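Local coordinates for protein putative D-tyrosyl-tRNA(Tyr) deacylase 2 (Leishmania major, PDB 1TC5) that probably hydrolyses D-tyrosyl-tRNA(Tyr) to D-tyrosine and free tRNA, as a homodimeric, highly divergent member of the D-aminoacyl-tRNA deacylase family, at residues 58-61 with 62-66; 129-132 with 133-137; 82-85 with 86-90. One frame throughout, in Å; residues are numbered along the deposited sequence.

Contact 1: 58-61 with 62-66; sequences LRHA and VGVLL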
loop_
_atom_site.group_PDB
_atom_site.type_symbol
_atom_site.label_atom_id
_atom_site.label_comp_id
_atom_site.label_asym_id
_atom_site.label_seq_id
_atom_site.Cartn_x
_atom_site.Cartn_y
_atom_site.Cartn_z
ATOM N N LEU A 58 -8.531 -5.584 -20.614
ATOM C CA LEU A 58 -7.228 -5.268 -20.021
ATOM C C LEU A 58 -6.764 -3.867 -20.416
ATOM O O LEU A 58 -6.244 -3.132 -19.584
ATOM C CB LEU A 58 -6.149 -6.271 -20.440
ATOM C CG LEU A 58 -5.849 -7.479 -19.557
ATOM C CD1 LEU A 58 -4.670 -8.223 -20.161
ATOM C CD2 LEU A 58 -5.562 -7.123 -18.098
ATOM N N ARG A 59 -6.936 -3.530 -21.686
ATOM C CA ARG A 59 -6.549 -2.221 -22.238
ATOM C C ARG A 59 -7.404 -1.101 -21.646
ATOM O O ARG A 59 -6.941 0.035 -21.481
ATOM C CB ARG A 59 -6.724 -2.206 -23.760
ATOM C CG ARG A 59 -5.564 -2.805 -24.545
ATOM C CD ARG A 59 -5.534 -2.399 -26.024
ATOM N NE ARG A 59 -4.664 -3.272 -26.821
ATOM C CZ ARG A 59 -5.060 -4.379 -27.450
ATOM N NH1 ARG A 59 -6.331 -4.783 -27.403
ATOM N NH2 ARG A 59 -4.176 -5.097 -28.137
ATOM N N HIS A 60 -8.662 -1.430 -21.366
ATOM C CA HIS A 60 -9.553 -0.517 -20.667
ATOM C C HIS A 60 -9.007 -0.226 -19.288
ATOM O O HIS A 60 -9.040 0.903 -18.831
ATOM C CB HIS A 60 -10.980 -1.085 -20.520
ATOM C CG HIS A 60 -11.857 -0.284 -19.603
ATOM N ND1 HIS A 60 -12.152 -0.678 -18.315
ATOM C CD2 HIS A 60 -12.474 0.907 -19.779
ATOM C CE1 HIS A 60 -12.925 0.228 -17.744
ATOM N NE2 HIS A 60 -13.137 1.199 -18.613
ATOM N N ALA A 61 -8.525 -1.255 -18.608
ATOM C CA ALA A 61 -8.010 -1.064 -17.265
ATOM C C ALA A 61 -6.739 -0.229 -17.269
ATOM O O ALA A 61 -6.495 0.527 -16.323
ATOM C CB ALA A 61 -7.765 -2.394 -16.572
ATOM N N VAL A 62 -5.928 -0.381 -18.306
ATOM C CA VAL A 62 -4.693 0.391 -18.435
ATOM C C VAL A 62 -5.090 1.859 -18.668
ATOM O O VAL A 62 -4.467 2.755 -18.134
ATOM C CB VAL A 62 -3.791 -0.134 -19.578
ATOM C CG1 VAL A 62 -2.633 0.841 -19.867
ATOM C CG2 VAL A 62 -3.226 -1.488 -19.241
ATOM N N GLY A 63 -6.139 2.079 -19.448
ATOM C CA GLY A 63 -6.651 3.416 -19.696
ATOM C C GLY A 63 -7.103 4.112 -18.431
ATOM O O GLY A 63 -6.869 5.303 -18.254
ATOM N N VAL A 64 -7.745 3.367 -17.536
ATOM C CA VAL A 64 -8.150 3.932 -16.249
ATOM C C VAL A 64 -6.913 4.329 -15.446
ATOM O O VAL A 64 -6.835 5.425 -14.904
ATOM C CB VAL A 64 -9.018 2.941 -15.423
ATOM C CG1 VAL A 64 -9.195 3.422 -13.952
ATOM C CG2 VAL A 64 -10.377 2.720 -16.096
ATOM N N LEU A 65 -5.933 3.437 -15.390
ATOM C CA LEU A 65 -4.664 3.741 -14.741
ATOM C C LEU A 65 -3.965 4.988 -15.294
ATOM O O LEU A 65 -3.440 5.780 -14.530
ATOM C CB LEU A 65 -3.710 2.545 -14.838
ATOM C CG LEU A 65 -2.296 2.781 -14.289
ATOM C CD1 LEU A 65 -2.324 3.063 -12.763
ATOM C CD2 LEU A 65 -1.420 1.592 -14.575
ATOM N N LEU A 66 -3.954 5.164 -16.614
ATOM C CA LEU A 66 -3.170 6.232 -17.235
ATOM C C LEU A 66 -3.934 7.523 -17.506
ATOM O O LEU A 66 -3.335 8.593 -17.474
ATOM C CB LEU A 66 -2.506 5.724 -18.527
ATOM C CG LEU A 66 -1.604 4.502 -18.373
ATOM C CD1 LEU A 66 -1.000 4.127 -19.745
ATOM C CD2 LEU A 66 -0.508 4.696 -17.329
#
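His60 and Val64, one turn apart on helix 55-67, make the side-chain contact of this stretch. Val64 CG2 lies over one face of the imidazole, 4.2 Å from the centroid of the His60 ring and 26° off its normal, which meets the geometry of a CH-pi contact. The methyl leans toward the far rim of the ring: His60 CE1 is 3.9 Å from Val64 CG2, and NE2 is hardly farther. The two torsions account for the meeting. With CG trans to the main-chain nitrogen (chi1 170°), the His60 ring stands out beside its own carbonyl carbon, where the methyl of the next turn can cover it, while Val64 places CG2 beside its own N and so turns it back to the preceding turn, 3.5 Å from His60 O. Val62 has the same rotamer, and its CG2 sits 3.5 Å from Leu58 O. Under these side chains run four successive i to i+4 bonds, from Val62 N to Leu58 O, Gly63 N to Arg59 O, Val64 N to His60 O and Leu65 N to Ala61 O. The last is 3.1 Å between Leu65 N and Ala61 O and is the straightest of the four, at 169°. Leu65 CB packs against the same carbonyl oxygen of Ala61, 3.7 Å away. Different faces of the helix meet different neighbours. Leu58, Val62 and Leu66 meet helix 119-136, with Val62 on Phe129; Leu58 and Ala61 reach Ile11 and Leu65 reaches Leu15, both on strand 10-18, and on a further side Val64 packs on Val106 of the second subunit.

Contact 2: 129-132 with 133-137; sequences FCHF and VRVAR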
loop_
_atom_site.group_PDB
_atom_site.type_symbol
_atom_site.label_atom_id
_atom_site.label_comp_id
_atom_site.label_asym_id
_atom_site.label_seq_id
_atom_site.Cartn_x
_atom_site.Cartn_y
_atom_site.Cartn_z
ATOM N N PHE A 129 -0.887 -7.385 -18.971
ATOM C CA PHE A 129 -1.101 -6.073 -18.396
ATOM C C PHE A 129 0.184 -5.240 -18.344
ATOM O O PHE A 129 0.150 -4.055 -18.653
ATOM C CB PHE A 129 -1.699 -6.204 -16.996
ATOM C CG PHE A 129 -1.898 -4.900 -16.304
ATOM C CD1 PHE A 129 -3.080 -4.184 -16.483
ATOM C CD2 PHE A 129 -0.913 -4.387 -15.465
ATOM C CE1 PHE A 129 -3.283 -2.976 -15.831
ATOM C CE2 PHE A 129 -1.114 -3.167 -14.788
ATOM C CZ PHE A 129 -2.292 -2.462 -14.991
ATOM N N CYS A 130 1.312 -5.864 -17.992
ATOM C CA CYS A 130 2.587 -5.169 -17.958
ATOM C C CYS A 130 3.042 -4.793 -19.377
ATOM O O CYS A 130 3.578 -3.704 -19.581
ATOM C CB CYS A 130 3.659 -6.014 -17.249
ATOM S SG CYS A 130 3.386 -6.337 -15.454
ATOM N N HIS A 131 2.829 -5.697 -20.337
ATOM C CA HIS A 131 3.098 -5.399 -21.750
ATOM C C HIS A 131 2.334 -4.145 -22.247
ATOM O O HIS A 131 2.909 -3.261 -22.898
ATOM C CB HIS A 131 2.760 -6.623 -22.616
ATOM C CG HIS A 131 2.776 -6.342 -24.090
ATOM N ND1 HIS A 131 3.866 -5.788 -24.728
ATOM C CD2 HIS A 131 1.827 -6.513 -25.042
ATOM C CE1 HIS A 131 3.592 -5.641 -26.015
ATOM N NE2 HIS A 131 2.359 -6.064 -26.228
ATOM N N PHE A 132 1.032 -4.092 -21.964
ATOM C CA PHE A 132 0.187 -2.991 -22.392
ATOM C C PHE A 132 0.639 -1.681 -21.773
ATOM O O PHE A 132 0.551 -0.651 -22.406
ATOM C CB PHE A 132 -1.285 -3.261 -22.050
ATOM C CG PHE A 132 -1.963 -4.289 -22.930
ATOM C CD1 PHE A 132 -1.489 -4.598 -24.210
ATOM C CD2 PHE A 132 -3.122 -4.922 -22.483
ATOM C CE1 PHE A 132 -2.141 -5.531 -25.010
ATOM C CE2 PHE A 132 -3.777 -5.860 -23.279
ATOM C CZ PHE A 132 -3.288 -6.156 -24.551
ATOM N N VAL A 133 1.107 -1.715 -20.525
ATOM C CA VAL A 133 1.572 -0.496 -19.847
ATOM C C VAL A 133 2.873 -0.029 -20.504
ATOM O O VAL A 133 3.015 1.138 -20.838
ATOM C CB VAL A 133 1.726 -0.705 -18.295
ATOM C CG1 VAL A 133 2.297 0.554 -17.564
ATOM C CG2 VAL A 133 0.381 -1.077 -17.680
ATOM N N ARG A 134 3.804 -0.952 -20.726
ATOM C CA ARG A 134 5.049 -0.646 -21.441
ATOM C C ARG A 134 4.773 0.043 -22.777
ATOM O O ARG A 134 5.414 1.047 -23.115
ATOM C CB ARG A 134 5.864 -1.923 -21.737
ATOM C CG ARG A 134 6.624 -2.542 -20.562
ATOM C CD ARG A 134 7.312 -3.871 -20.953
ATOM N NE ARG A 134 7.105 -4.911 -19.967
ATOM C CZ ARG A 134 6.819 -6.172 -20.233
ATOM N NH1 ARG A 134 6.678 -6.606 -21.478
ATOM N NH2 ARG A 134 6.674 -7.017 -19.220
ATOM N N VAL A 135 3.813 -0.502 -23.524
ATOM C CA VAL A 135 3.485 0.006 -24.854
ATOM C C VAL A 135 2.892 1.416 -24.739
ATOM O O VAL A 135 3.296 2.314 -25.476
ATOM C CB VAL A 135 2.561 -0.982 -25.620
ATOM C CG1 VAL A 135 2.018 -0.379 -26.906
ATOM C CG2 VAL A 135 3.329 -2.266 -25.928
ATOM N N ALA A 136 1.984 1.618 -23.781
ATOM C CA ALA A 136 1.345 2.931 -23.587
ATOM C C ALA A 136 2.302 3.997 -23.034
ATOM O O ALA A 136 1.997 5.192 -23.072
ATOM C CB ALA A 136 0.112 2.805 -22.669
ATOM N N ARG A 137 3.437 3.563 -22.500
ATOM C CA ARG A 137 4.458 4.479 -22.000
ATOM C C ARG A 137 5.657 4.623 -22.945
ATOM O O ARG A 137 6.613 5.345 -22.634
ATOM C CB ARG A 137 4.904 4.054 -20.588
ATOM C CG ARG A 137 3.759 3.979 -19.584
ATOM C CD ARG A 137 3.038 5.295 -19.380
ATOM N NE ARG A 137 3.769 6.196 -18.490
ATOM C CZ ARG A 137 3.396 7.446 -18.238
ATOM N NH1 ARG A 137 2.358 7.962 -18.856
ATOM N NH2 ARG A 137 4.078 8.195 -17.384
#
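The C-terminal turns of helix 119-136 bring two aromatic rings, Phe129 and His131, each against a valine four residues on. Val133 CG2 stands over one face of the Phe129 ring, 4.1 Å from its centroid and 21° off the normal, a CH-pi contact displaced toward the CE2 side of the rim. That methyl is also wedged 3.1 Å from Phe129 O, because it lies beside its own backbone N (CG1 trans to N, chi1 177°). His131 and Val135 repeat the spacing with another tilt: Val135 CG2 approaches His131 CE1 obliquely, at 3.4 Å. In this alpha-helix the regular i to i+4 bonds hold each pair in phase, Val133 N to Phe129 O and Val135 N to His131 O; Arg134 N to Cys130 O is nearly straight at 172°. Arg134 folds back along the helix, bent at chi3, laying one face of its guanidinium over the Cys130-His131 peptide, with NH2 3.7 Å from Cys130 CB. Its NH1 comes near the plane of the His131 ring at an edge, 4.4 Å from His131 ND1. Both groups converge on Glu141 OE2, which is hydrogen-bonded to His131 ND1 and forms a salt bridge with Arg134 NH1. The carboxylate would tend to favour a protonated imidazole, the nearby guanidinium to oppose it. Cys130 and Val133 face strands 93-98 and 169-171, whereas Phe132 leans on Leu58 and Val62 of helix 55-67.

Contact 3: 82-85 with 86-90; sequences QPQS and LEECP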
loop_
_atom_site.group_PDB
_atom_site.type_symbol
_atom_site.label_atom_id
_atom_site.label_comp_id
_atom_site.label_asym_id
_atom_site.label_seq_id
_atom_site.Cartn_x
_atom_site.Cartn_y
_atom_site.Cartn_z
ATOM N N GLN A 82 -2.774 20.439 -9.152
ATOM C CA GLN A 82 -4.052 19.757 -9.386
ATOM C C GLN A 82 -3.725 18.283 -9.638
ATOM O O GLN A 82 -2.622 17.977 -10.084
ATOM C CB GLN A 82 -4.750 20.307 -10.634
ATOM C CG GLN A 82 -5.314 21.725 -10.546
ATOM C CD GLN A 82 -5.735 22.232 -11.917
ATOM O OE1 GLN A 82 -5.020 22.018 -12.888
ATOM N NE2 GLN A 82 -6.886 22.886 -12.005
ATOM N N PRO A 83 -4.680 17.382 -9.402
ATOM C CA PRO A 83 -4.507 15.989 -9.840
ATOM C C PRO A 83 -4.196 15.938 -11.359
ATOM O O PRO A 83 -4.706 16.734 -12.140
ATOM C CB PRO A 83 -5.842 15.332 -9.483
ATOM C CG PRO A 83 -6.429 16.204 -8.402
ATOM C CD PRO A 83 -5.970 17.605 -8.719
ATOM N N GLN A 84 -3.304 15.040 -11.732
ATOM C CA GLN A 84 -2.851 14.906 -13.103
ATOM C C GLN A 84 -2.892 13.437 -13.457
ATOM O O GLN A 84 -2.797 12.569 -12.580
ATOM C CB GLN A 84 -1.409 15.416 -13.238
ATOM C CG GLN A 84 -1.220 16.916 -13.077
ATOM C CD GLN A 84 0.261 17.330 -13.322
ATOM O OE1 GLN A 84 1.155 16.978 -12.538
ATOM N NE2 GLN A 84 0.498 18.078 -14.385
ATOM N N SER A 85 -3.056 13.159 -14.740
ATOM C CA SER A 85 -2.964 11.804 -15.240
ATOM C C SER A 85 -1.511 11.443 -15.533
ATOM O O SER A 85 -0.680 12.298 -15.826
ATOM C CB SER A 85 -3.773 11.650 -16.526
ATOM O OG SER A 85 -3.235 12.453 -17.534
ATOM N N LEU A 86 -1.210 10.157 -15.441
ATOM C CA LEU A 86 0.058 9.658 -15.920
ATOM C C LEU A 86 0.214 9.987 -17.391
ATOM O O LEU A 86 1.307 10.316 -17.829
ATOM C CB LEU A 86 0.161 8.145 -15.711
ATOM C CG LEU A 86 0.573 7.799 -14.297
ATOM C CD1 LEU A 86 0.089 6.395 -13.936
ATOM C CD2 LEU A 86 2.121 7.949 -14.155
ATOM N N GLU A 87 -0.882 9.927 -18.150
ATOM C CA GLU A 87 -0.833 10.190 -19.585
ATOM C C GLU A 87 -0.249 11.579 -19.876
ATOM O O GLU A 87 0.617 11.721 -20.720
ATOM C CB GLU A 87 -2.226 10.012 -20.216
ATOM C CG GLU A 87 -2.326 10.353 -21.702
ATOM C CD GLU A 87 -3.747 10.218 -22.245
ATOM O OE1 GLU A 87 -4.689 10.814 -21.663
ATOM O OE2 GLU A 87 -3.934 9.499 -23.267
ATOM N N GLU A 88 -0.669 12.597 -19.137
ATOM C CA GLU A 88 -0.174 13.951 -19.401
ATOM C C GLU A 88 1.213 14.191 -18.796
ATOM O O GLU A 88 1.787 15.246 -19.003
ATOM C CB GLU A 88 -1.179 15.016 -18.921
ATOM C CG GLU A 88 -1.299 15.195 -17.413
ATOM C CD GLU A 88 -2.495 16.059 -17.039
ATOM O OE1 GLU A 88 -2.727 17.094 -17.709
ATOM O OE2 GLU A 88 -3.225 15.689 -16.098
ATOM N N CYS A 89 1.731 13.222 -18.039
ATOM C CA CYS A 89 3.107 13.283 -17.533
ATOM C C CYS A 89 3.878 12.013 -17.975
ATOM O O CYS A 89 4.142 11.134 -17.174
ATOM C CB CYS A 89 3.095 13.453 -16.015
ATOM S SG CYS A 89 2.128 14.875 -15.428
ATOM N N PRO A 90 4.246 11.949 -19.257
ATOM C CA PRO A 90 4.879 10.754 -19.849
ATOM C C PRO A 90 6.177 10.276 -19.214
ATOM O O PRO A 90 6.514 9.110 -19.436
ATOM C CB PRO A 90 5.176 11.168 -21.309
ATOM C CG PRO A 90 4.981 12.684 -21.373
ATOM C CD PRO A 90 4.064 13.038 -20.238
HETATM O O HOH W 1 -4.626 17.729 -14.849
HETATM O O HOH W 2 -4.886 13.018 -19.496
#
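Direct hydrogen bonds between Ser85 and Glu88 run both ways across this turn. Ser85 N donates a hydrogen bond to Glu88 OE2, 2.9 Å away and at 158°, entering on the anti lone pair of the carboxylate oxygen, away from OE1. In return Glu88 N donates to Ser85 OG at 3.0 Å; a second bond from Glu88 N, to Ser85 O, is weak. Two side-chain torsions set up the exchange. Ser85 OG sits between its own N and carbonyl carbon (chi1 64°), facing the amide three residues on, and Glu88 CG takes the same kind of position (chi1 72°), from which its extended chain runs back to Ser85 N.

Water adds to both ends. One molecule donates to Pro83 O and to Glu88 OE2, so that oxygen accepts from a backbone amide and a water, with Lys69 NZ a weak, long ion pair beyond. Another bridges Ser85 OG and Glu87 OE1, lying 2.6 Å from Ser85 OG.

Van der Waals contacts fill in around these bonds. Glu88 CG is 3.4 Å from Ser85 OG, and Glu88 OE2 also touches Gln84 CB. The Gln84 and Glu88 side chains cross at about a right angle. Cys89 SG rests against the Gln84 amide, 3.7 Å from Gln84 CD, while Gln84 OE1 is hydrogen-bonded to Ser75 OG.

Leu86 to Cys89 is a type I beta turn, closed by Cys89 N to Leu86 O. The reciprocal bonds form a capping-box-like Ser-x-x-Glu exchange, with Ser85 in the N-cap position, around residues 86-88, which have helical backbone angles but do not go on into a regular helix, in the loop between helix 55-67 and strand 93-98.

Along the chain the order is contact 1, contact 3, contact 2. Contacts 1 and 2 lie on helices 55-67 and 119-136, their centres about 10 Å apart, and the helices pack through Leu66 CD1 on Ala136 CB (3.4 Å) and Arg59 NH2 on Phe132 CE1 (3.8 Å). Contact 3, in the loop leading to strand 93-98, has its centre about 14 Å from that of contact 1 and 16 Å from that of contact 2. It joins both: Leu66 O probably accepts from Glu87 N, and Arg137 NH1 and NH2 probably bond to Leu86 O and Cys89 O. The loop turn is thus tied to the C-terminal ends of both helices beside the mixed sheet.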